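Glycerol kinase, putative (Plasmodium falciparum, PDB 2W40) probably catalyses the ATP-dependent phosphorylation of glycerol to sn-glycerol 3-phosphate, as other FGGY-family glycerol kinases do. Local coordinates at residues V104-R109 against A351-Y356; C266-G271 against L411-G416; T270-L275 against G312-G317. All blocks are in the same frame, centred on the assembly; numbering follows the deposited sequence.

All three contacts are largely buried: contact 2 lies within the sheet, while contact 1 sits between domains and beside the second subunit. Contact 1 joins two loops, one from each FGGY domain, next to bound glycerol; van der Waals touches and water carry it. Contacts 2 and 3 lie wholly in the C-terminal domain and share Thr270 and Gly271, in the turn between neighbouring strands 264-268 and 272-279. Contact 2 is a ladder of parallel strands, whereas contact 3 fastens the turn to the start of helix 315-323 chiefly through one carbonyl, with close backbone and methyl packing. Together they hold Thr270, Gly315 and Gly416, which bind ADP in another structure of this protein. Trp105 of contact 1 packs on Thr270.

Contact 1: V104-R109 against A351-Y356; sequences VWLDTR and AFSGLY. With EDO (1,2-ethanediol), chain B.
Two loops that each contain a type I beta turn meet at the boundary of the two FGGY domains, Leu106 and Thr108 on one side, Ser353 and Tyr356 on the other. Leu106 CD2 comes to 3.4 Å from Ser353 OG and approaches the Tyr356 ring obliquely, the two side chains crossing at about a right angle. Ser353 OG stands between its backbone N and carbonyl carbon (chi1 68°), which turns it to Tyr356 OH, a hydrogen bond of 2.9 Å in the ring plane. Thr108 CG2 lies 3.2 Å from Ser353 O. Water supplies the polar links: one molecule sits 2.7 Å from Tyr356 OH and within reach of Trp105 O and Asp107 O, more acceptors than it has protons for; another joins Thr108 OG1 (2.7 Å) weakly to Phe352 O. An ethanediol, probably from the crystallisation liquor, donates from O2 to Leu106 O at 2.6 Å. Phe373 of the second subunit packs on Leu106 and Ser353. Trp105 NE1 bonds to Thr13, and its side chain lies about 4 Å from bound glycerol, consistent with the cleft between domains in the sugar kinase/Hsp70/actin fold.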
loop_
_atom_site.group_PDB
_atom_site.type_symbol
_atom_site.label_atom_id
_atom_site.label_comp_id
_atom_site.label_asym_id
_atom_site.label_seq_id
_atom_site.Cartn_x
_atom_site.Cartn_y
_atom_site.Cartn_z
ATOM N N VAL C 104 15.577 -18.648 6.290
ATOM C CA VAL C 104 14.240 -19.236 6.042
ATOM C C VAL C 104 14.039 -19.374 4.549
ATOM O O VAL C 104 14.663 -18.649 3.700
ATOM C CB VAL C 104 13.139 -18.391 6.770
ATOM C CG1 VAL C 104 11.750 -18.940 6.659
ATOM C CG2 VAL C 104 13.458 -18.297 8.281
ATOM N N TRP C 105 13.112 -20.252 4.202
ATOM C CA TRP C 105 12.713 -20.464 2.771
ATOM C C TRP C 105 12.364 -19.133 2.078
ATOM O O TRP C 105 12.487 -19.016 0.902
ATOM C CB TRP C 105 11.644 -21.560 2.703
ATOM C CG TRP C 105 10.361 -21.246 3.387
ATOM C CD1 TRP C 105 10.047 -21.558 4.668
ATOM C CD2 TRP C 105 9.172 -20.656 2.806
ATOM N NE1 TRP C 105 8.731 -21.200 4.940
ATOM C CE2 TRP C 105 8.172 -20.641 3.824
ATOM C CE3 TRP C 105 8.811 -20.247 1.507
ATOM C CZ2 TRP C 105 6.847 -20.109 3.575
ATOM C CZ3 TRP C 105 7.542 -19.781 1.265
ATOM C CH2 TRP C 105 6.576 -19.706 2.298
ATOM N N LEU C 106 11.686 -18.264 2.796
ATOM C CA LEU C 106 11.243 -16.930 2.324
ATOM C C LEU C 106 12.369 -15.890 2.088
ATOM O O LEU C 106 12.115 -14.841 1.462
ATOM C CB LEU C 106 10.222 -16.338 3.290
ATOM C CG LEU C 106 8.787 -16.877 3.212
ATOM C CD1 LEU C 106 7.955 -16.421 4.476
ATOM C CD2 LEU C 106 8.098 -16.435 1.827
ATOM N N ASP C 107 13.580 -16.190 2.550
ATOM C CA ASP C 107 14.715 -15.280 2.387
ATOM C C ASP C 107 15.045 -15.212 0.895
ATOM O O ASP C 107 15.071 -16.204 0.213
ATOM C CB ASP C 107 15.927 -15.822 3.179
ATOM C CG ASP C 107 17.118 -14.881 3.214
ATOM O OD1 ASP C 107 17.322 -14.180 4.243
ATOM O OD2 ASP C 107 17.800 -14.876 2.169
ATOM N N THR C 108 15.381 -14.015 0.454
ATOM C CA THR C 108 15.761 -13.823 -0.945
ATOM C C THR C 108 17.079 -13.075 -1.172
ATOM O O THR C 108 17.317 -12.522 -2.273
ATOM C CB THR C 108 14.641 -13.028 -1.685
ATOM O OG1 THR C 108 14.349 -11.792 -1.017
ATOM C CG2 THR C 108 13.377 -13.861 -1.833
ATOM N N ARG C 109 17.960 -13.070 -0.170
ATOM C CA ARG C 109 19.217 -12.354 -0.249
ATOM C C ARG C 109 20.091 -12.921 -1.351
ATOM O O ARG C 109 21.082 -12.249 -1.779
ATOM C CB ARG C 109 20.002 -12.410 1.103
ATOM C CG ARG C 109 20.842 -13.597 1.342
ATOM C CD ARG C 109 21.294 -13.751 2.790
ATOM N NE ARG C 109 20.276 -13.857 3.784
ATOM C CZ ARG C 109 20.505 -13.755 5.069
ATOM N NH1 ARG C 109 21.744 -13.510 5.538
ATOM N NH2 ARG C 109 19.521 -13.841 5.909
ATOM N N ALA C 351 4.094 -9.998 -3.460
ATOM C CA ALA C 351 5.434 -10.467 -4.012
ATOM C C ALA C 351 6.526 -9.968 -3.060
ATOM O O ALA C 351 7.579 -9.571 -3.483
ATOM C CB ALA C 351 5.701 -10.068 -5.456
ATOM N N PHE C 352 6.249 -10.045 -1.764
ATOM C CA PHE C 352 7.194 -9.491 -0.785
ATOM C C PHE C 352 8.559 -10.173 -0.892
ATOM O O PHE C 352 9.611 -9.534 -0.665
ATOM C CB PHE C 352 6.711 -9.597 0.619
ATOM C CG PHE C 352 5.523 -8.786 0.946
ATOM C CD1 PHE C 352 5.632 -7.451 1.219
ATOM C CD2 PHE C 352 4.217 -9.371 0.951
ATOM C CE1 PHE C 352 4.550 -6.698 1.519
ATOM C CE2 PHE C 352 3.173 -8.633 1.228
ATOM C CZ PHE C 352 3.325 -7.283 1.487
ATOM N N SER C 353 8.550 -11.480 -1.184
ATOM C CA SER C 353 9.817 -12.239 -1.439
ATOM C C SER C 353 9.929 -12.693 -2.881
ATOM O O SER C 353 10.442 -13.749 -3.176
ATOM C CB SER C 353 10.001 -13.283 -0.388
ATOM O OG SER C 353 9.068 -14.220 -0.526
ATOM N N GLY C 354 9.467 -11.871 -3.827
ATOM C CA GLY C 354 9.460 -12.272 -5.229
ATOM C C GLY C 354 8.198 -13.073 -5.537
ATOM O O GLY C 354 7.317 -13.297 -4.694
ATOM N N LEU C 355 8.080 -13.441 -6.781
ATOM C CA LEU C 355 7.097 -14.419 -7.242
ATOM C C LEU C 355 7.738 -15.802 -7.373
ATOM O O LEU C 355 8.811 -15.949 -7.971
ATOM C CB LEU C 355 6.487 -14.050 -8.599
ATOM C CG LEU C 355 5.587 -12.834 -8.528
ATOM C CD1 LEU C 355 5.221 -12.354 -9.908
ATOM C CD2 LEU C 355 4.346 -13.006 -7.548
ATOM N N TYR C 356 7.071 -16.809 -6.770
ATOM C CA TYR C 356 7.499 -18.221 -6.873
ATOM C C TYR C 356 6.791 -18.828 -8.055
ATOM O O TYR C 356 6.898 -18.260 -9.194
ATOM C CB TYR C 356 7.249 -18.920 -5.537
ATOM C CG TYR C 356 8.085 -18.347 -4.349
ATOM C CD1 TYR C 356 8.974 -19.060 -3.718
ATOM C CD2 TYR C 356 7.784 -17.020 -3.856
ATOM C CE1 TYR C 356 9.734 -18.433 -2.617
ATOM C CE2 TYR C 356 8.479 -16.380 -2.834
ATOM C CZ TYR C 356 9.509 -17.163 -2.243
ATOM O OH TYR C 356 10.294 -16.815 -1.193
HETATM C C1 EDO B . 12.584 -10.279 3.978
HETATM O O1 EDO B . 12.594 -8.732 3.692
HETATM C C2 EDO B . 11.945 -11.463 3.111
HETATM O O2 EDO B . 12.462 -12.278 1.962
HETATM O O HOH W 1 12.921 -17.289 -1.489
HETATM O O HOH W 2 12.578 -10.052 -2.199
#

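Contact 2: C266-G271 against L411-G416; sequences CTYGTG and LRCDGG
With chi1 at 59°, Asp414 folds its carboxylate between its own backbone N and carbonyl carbon, and Thr267 sets OG1 beside its backbone N (chi1 -58°), bringing hydroxyl and carboxylate together on one face of the sheet. Thr267 OG1 donates to the syn lone pair of Asp414 OD2 at 2.9 Å, and its methyl, CG2, lies 3.1 Å from the same oxygen. The hydroxyl has a second partner in Lys265 NZ, whose charge probably steadies the carboxylate through this short relay. The backbones run parallel and form an alternating ladder: Cys266 N to Arg412 O (2.8 Å), Asp414 N to Cys266 O (3.1 Å) and Tyr268 N to Asp414 O (2.9 Å). On the other face the chemistry is apolar. Cys266 CB rests against Leu411 CD2 (3.9 Å), and Cys413 SG reaches the Tyr268 ring at its edge, in the ring plane, 3.8 Å from Tyr268 CE2, a sulfur-aromatic contact. Helices 377-403 and 421-431 cover this face, and Tyr268 OH bonds to Asn427. Beyond the paired residues, Gly415 CA makes a CA-H...O contact of 3.3 Å with Tyr268 O; its phi of 126° and the nearness of that carbonyl suit a residue with no side chain. A water links the same carbonyl to Gly416 N. One face thus carries a polar set of Lys265, Thr267 and Asp414, the other close Cys, Leu and Tyr packing, and the glycine end of the ladder leads to the site where Gly416 binds ADP in another structure of this protein.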
loop_
_atom_site.group_PDB
_atom_site.type_symbol
_atom_site.label_atom_id
_atom_site.label_comp_id
_atom_site.label_asym_id
_atom_site.label_seq_id
_atom_site.Cartn_x
_atom_site.Cartn_y
_atom_site.Cartn_z
ATOM N N CYS C 266 -4.205 -28.661 -1.871
ATOM C CA CYS C 266 -3.684 -27.317 -1.695
ATOM C C CYS C 266 -3.812 -26.915 -0.237
ATOM O O CYS C 266 -4.900 -26.982 0.328
ATOM C CB CYS C 266 -4.403 -26.371 -2.609
ATOM S SG CYS C 266 -3.705 -24.724 -2.556
ATOM N N THR C 267 -2.681 -26.567 0.400
ATOM C CA THR C 267 -2.628 -26.101 1.740
ATOM C C THR C 267 -2.441 -24.598 1.768
ATOM O O THR C 267 -1.538 -24.081 1.100
ATOM C CB THR C 267 -1.455 -26.802 2.536
ATOM O OG1 THR C 267 -1.608 -28.265 2.537
ATOM C CG2 THR C 267 -1.393 -26.304 3.959
ATOM N N TYR C 268 -3.271 -23.932 2.581
ATOM C CA TYR C 268 -3.235 -22.531 2.804
ATOM C C TYR C 268 -2.667 -22.313 4.212
ATOM O O TYR C 268 -3.274 -22.668 5.241
ATOM C CB TYR C 268 -4.648 -21.894 2.733
ATOM C CG TYR C 268 -5.294 -21.992 1.360
ATOM C CD1 TYR C 268 -5.381 -20.916 0.533
ATOM C CD2 TYR C 268 -5.951 -23.122 0.948
ATOM C CE1 TYR C 268 -5.985 -20.975 -0.674
ATOM C CE2 TYR C 268 -6.559 -23.181 -0.358
ATOM C CZ TYR C 268 -6.607 -22.119 -1.118
ATOM O OH TYR C 268 -7.286 -22.228 -2.350
ATOM N N GLY C 269 -1.522 -21.683 4.257
ATOM C CA GLY C 269 -0.805 -21.415 5.477
ATOM C C GLY C 269 0.018 -20.119 5.339
ATOM O O GLY C 269 -0.397 -19.193 4.672
ATOM N N THR C 270 1.200 -20.091 5.965
ATOM C CA THR C 270 2.151 -18.990 5.701
ATOM C C THR C 270 2.358 -18.751 4.213
ATOM O O THR C 270 2.337 -17.578 3.757
ATOM C CB THR C 270 3.477 -19.326 6.401
ATOM O OG1 THR C 270 3.289 -19.500 7.827
ATOM C CG2 THR C 270 4.515 -18.298 6.213
ATOM N N GLY C 271 2.570 -19.804 3.464
ATOM C CA GLY C 271 2.435 -19.795 1.987
ATOM C C GLY C 271 1.267 -20.664 1.566
ATOM O O GLY C 271 0.582 -21.237 2.395
ATOM N N LEU C 411 -10.098 -30.309 -6.044
ATOM C CA LEU C 411 -8.904 -29.883 -5.367
ATOM C C LEU C 411 -9.245 -29.988 -3.929
ATOM O O LEU C 411 -10.164 -29.307 -3.490
ATOM C CB LEU C 411 -8.517 -28.416 -5.770
ATOM C CG LEU C 411 -7.169 -27.897 -5.165
ATOM C CD1 LEU C 411 -6.000 -28.862 -5.612
ATOM C CD2 LEU C 411 -6.958 -26.342 -5.586
ATOM N N ARG C 412 -8.526 -30.814 -3.173
ATOM C CA ARG C 412 -8.747 -30.957 -1.734
ATOM C C ARG C 412 -7.895 -29.885 -1.050
ATOM O O ARG C 412 -6.681 -29.818 -1.310
ATOM C CB ARG C 412 -8.314 -32.316 -1.203
ATOM C CG ARG C 412 -9.127 -33.415 -1.780
ATOM C CD ARG C 412 -9.088 -34.729 -0.955
ATOM N NE ARG C 412 -9.137 -34.650 0.547
ATOM C CZ ARG C 412 -10.226 -34.676 1.375
ATOM N NH1 ARG C 412 -11.490 -34.768 0.930
ATOM N NH2 ARG C 412 -10.047 -34.637 2.690
ATOM N N CYS C 413 -8.479 -29.128 -0.154
ATOM C CA CYS C 413 -7.877 -27.942 0.450
ATOM C C CYS C 413 -7.936 -28.049 1.950
ATOM O O CYS C 413 -8.874 -28.580 2.554
ATOM C CB CYS C 413 -8.548 -26.621 -0.028
ATOM S SG CYS C 413 -8.300 -26.253 -1.803
ATOM N N ASP C 414 -6.915 -27.476 2.569
ATOM C CA ASP C 414 -6.835 -27.419 3.971
ATOM C C ASP C 414 -6.151 -26.174 4.449
ATOM O O ASP C 414 -5.443 -25.540 3.741
ATOM C CB ASP C 414 -6.096 -28.664 4.436
ATOM C CG ASP C 414 -4.636 -28.808 3.842
ATOM O OD1 ASP C 414 -4.456 -29.377 2.688
ATOM O OD2 ASP C 414 -3.730 -28.262 4.551
ATOM N N GLY C 415 -6.367 -25.849 5.692
ATOM C CA GLY C 415 -5.726 -24.672 6.329
ATOM C C GLY C 415 -6.682 -23.721 6.974
ATOM O O GLY C 415 -7.847 -23.652 6.691
ATOM N N GLY C 416 -6.161 -22.889 7.852
ATOM C CA GLY C 416 -7.027 -21.901 8.440
ATOM C C GLY C 416 -7.938 -21.092 7.560
ATOM O O GLY C 416 -9.115 -20.924 7.852
HETATM O O HOH W 3 -3.464 -23.180 8.445
#

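Contact 3: T270-L275 against G312-G317; sequences TGVFLL and GTAGSG. With EDO (1,2-ethanediol), chain D.
Val272 and Ala314 form a tight part of the contact: CG2 of Val272 presses on CB of Ala314 at 3.4 Å, closer than usual for two carbons, next to the turn that leads into strand 272-279. Equally close are the backbones of Thr270 and Gly315, whose CA atoms stand 3.9 Å apart. Beside them, Thr270 O is gripped at the start of helix 315-323. Ser316 N bonds to this oxygen in the carbonyl plane, on a lone pair, at 2.9 Å and 165°, while Ala314 N adds a weak bond of 3.3 Å. Ser316 OG, placed between its backbone N and carbonyl carbon (chi1 56°), lies 3.1 Å from Thr270 O and 2.8 Å from Gly312 O, so its one proton has two acceptors to choose from. On the more open side Thr270 and Gly315 are partly exposed, Thr270 OG1 bonds to Gln14, and both residues bind ADP in another structure of this protein. Phe373 of the second subunit packs on Ser316, and an ethanediol bonds to Ser316 O. The positive end of the helix probably favours the Thr270 carbonyl, gripped well by Ser316 N, and Gly315, lacking a side chain, lets turn and helix come this close.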
loop_
_atom_site.group_PDB
_atom_site.type_symbol
_atom_site.label_atom_id
_atom_site.label_comp_id
_atom_site.label_asym_id
_atom_site.label_seq_id
_atom_site.Cartn_x
_atom_site.Cartn_y
_atom_site.Cartn_z
ATOM N N THR C 270 1.200 -20.091 5.965
ATOM C CA THR C 270 2.151 -18.990 5.701
ATOM C C THR C 270 2.358 -18.751 4.213
ATOM O O THR C 270 2.337 -17.578 3.757
ATOM C CB THR C 270 3.477 -19.326 6.401
ATOM O OG1 THR C 270 3.289 -19.500 7.827
ATOM C CG2 THR C 270 4.515 -18.298 6.213
ATOM N N GLY C 271 2.570 -19.804 3.464
ATOM C CA GLY C 271 2.435 -19.795 1.987
ATOM C C GLY C 271 1.267 -20.664 1.566
ATOM O O GLY C 271 0.582 -21.237 2.395
ATOM N N VAL C 272 1.097 -20.853 0.267
ATOM C CA VAL C 272 0.104 -21.733 -0.271
ATOM C C VAL C 272 0.885 -22.728 -1.136
ATOM O O VAL C 272 1.727 -22.347 -1.954
ATOM C CB VAL C 272 -0.940 -20.964 -1.081
ATOM C CG1 VAL C 272 -1.854 -21.943 -1.896
ATOM C CG2 VAL C 272 -1.722 -20.092 -0.025
ATOM N N PHE C 273 0.595 -24.017 -0.984
ATOM C CA PHE C 273 1.338 -25.079 -1.683
ATOM C C PHE C 273 0.377 -26.129 -2.266
ATOM O O PHE C 273 -0.305 -26.803 -1.528
ATOM C CB PHE C 273 2.340 -25.730 -0.760
ATOM C CG PHE C 273 3.268 -24.703 -0.137
ATOM C CD1 PHE C 273 4.414 -24.302 -0.822
ATOM C CD2 PHE C 273 2.969 -24.062 1.014
ATOM C CE1 PHE C 273 5.206 -23.291 -0.328
ATOM C CE2 PHE C 273 3.846 -23.128 1.521
ATOM C CZ PHE C 273 4.908 -22.728 0.790
ATOM N N LEU C 274 0.381 -26.252 -3.596
ATOM C CA LEU C 274 -0.435 -27.245 -4.298
ATOM C C LEU C 274 0.508 -28.361 -4.714
ATOM O O LEU C 274 1.497 -28.104 -5.424
ATOM C CB LEU C 274 -1.105 -26.600 -5.498
ATOM C CG LEU C 274 -2.269 -27.448 -6.139
ATOM C CD1 LEU C 274 -3.179 -26.582 -6.964
ATOM C CD2 LEU C 274 -1.626 -28.471 -6.996
ATOM N N LEU C 275 0.183 -29.606 -4.315
ATOM C CA LEU C 275 0.888 -30.751 -4.809
ATOM C C LEU C 275 -0.060 -31.713 -5.496
ATOM O O LEU C 275 -1.168 -32.008 -4.978
ATOM C CB LEU C 275 1.638 -31.492 -3.717
ATOM C CG LEU C 275 2.930 -30.782 -3.211
ATOM C CD1 LEU C 275 2.632 -29.679 -2.183
ATOM C CD2 LEU C 275 3.925 -31.818 -2.609
ATOM N N GLY C 312 4.609 -17.834 -2.055
ATOM C CA GLY C 312 5.277 -17.443 -0.853
ATOM C C GLY C 312 4.478 -16.499 0.034
ATOM O O GLY C 312 4.563 -16.552 1.253
ATOM N N THR C 313 3.714 -15.582 -0.583
ATOM C CA THR C 313 2.945 -14.610 0.220
ATOM C C THR C 313 1.503 -15.075 0.354
ATOM O O THR C 313 0.778 -15.035 -0.651
ATOM C CB THR C 313 2.967 -13.185 -0.367
ATOM O OG1 THR C 313 4.325 -12.754 -0.460
ATOM C CG2 THR C 313 2.117 -12.226 0.546
ATOM N N ALA C 314 1.091 -15.515 1.559
ATOM C CA ALA C 314 -0.317 -15.895 1.871
ATOM C C ALA C 314 -0.556 -15.456 3.301
ATOM O O ALA C 314 -0.690 -14.234 3.521
ATOM C CB ALA C 314 -0.541 -17.420 1.658
ATOM N N GLY C 315 -0.504 -16.360 4.281
ATOM C CA GLY C 315 -0.459 -16.030 5.681
ATOM C C GLY C 315 0.664 -15.062 6.058
ATOM O O GLY C 315 0.536 -14.195 6.918
ATOM N N SER C 316 1.802 -15.220 5.355
ATOM C CA SER C 316 2.944 -14.296 5.564
ATOM C C SER C 316 2.504 -12.863 5.201
ATOM O O SER C 316 2.963 -11.916 5.836
ATOM C CB SER C 316 4.087 -14.752 4.720
ATOM O OG SER C 316 3.743 -14.848 3.343
ATOM N N GLY C 317 1.671 -12.712 4.138
ATOM C CA GLY C 317 1.068 -11.423 3.758
ATOM C C GLY C 317 0.107 -10.885 4.849
ATOM O O GLY C 317 0.156 -9.722 5.214
HETATM C C1 EDO D . 6.439 -11.843 7.348
HETATM O O1 EDO D . 5.281 -11.002 7.323
HETATM C C2 EDO D . 6.758 -11.981 8.763
HETATM O O2 EDO D . 5.636 -12.736 9.295
#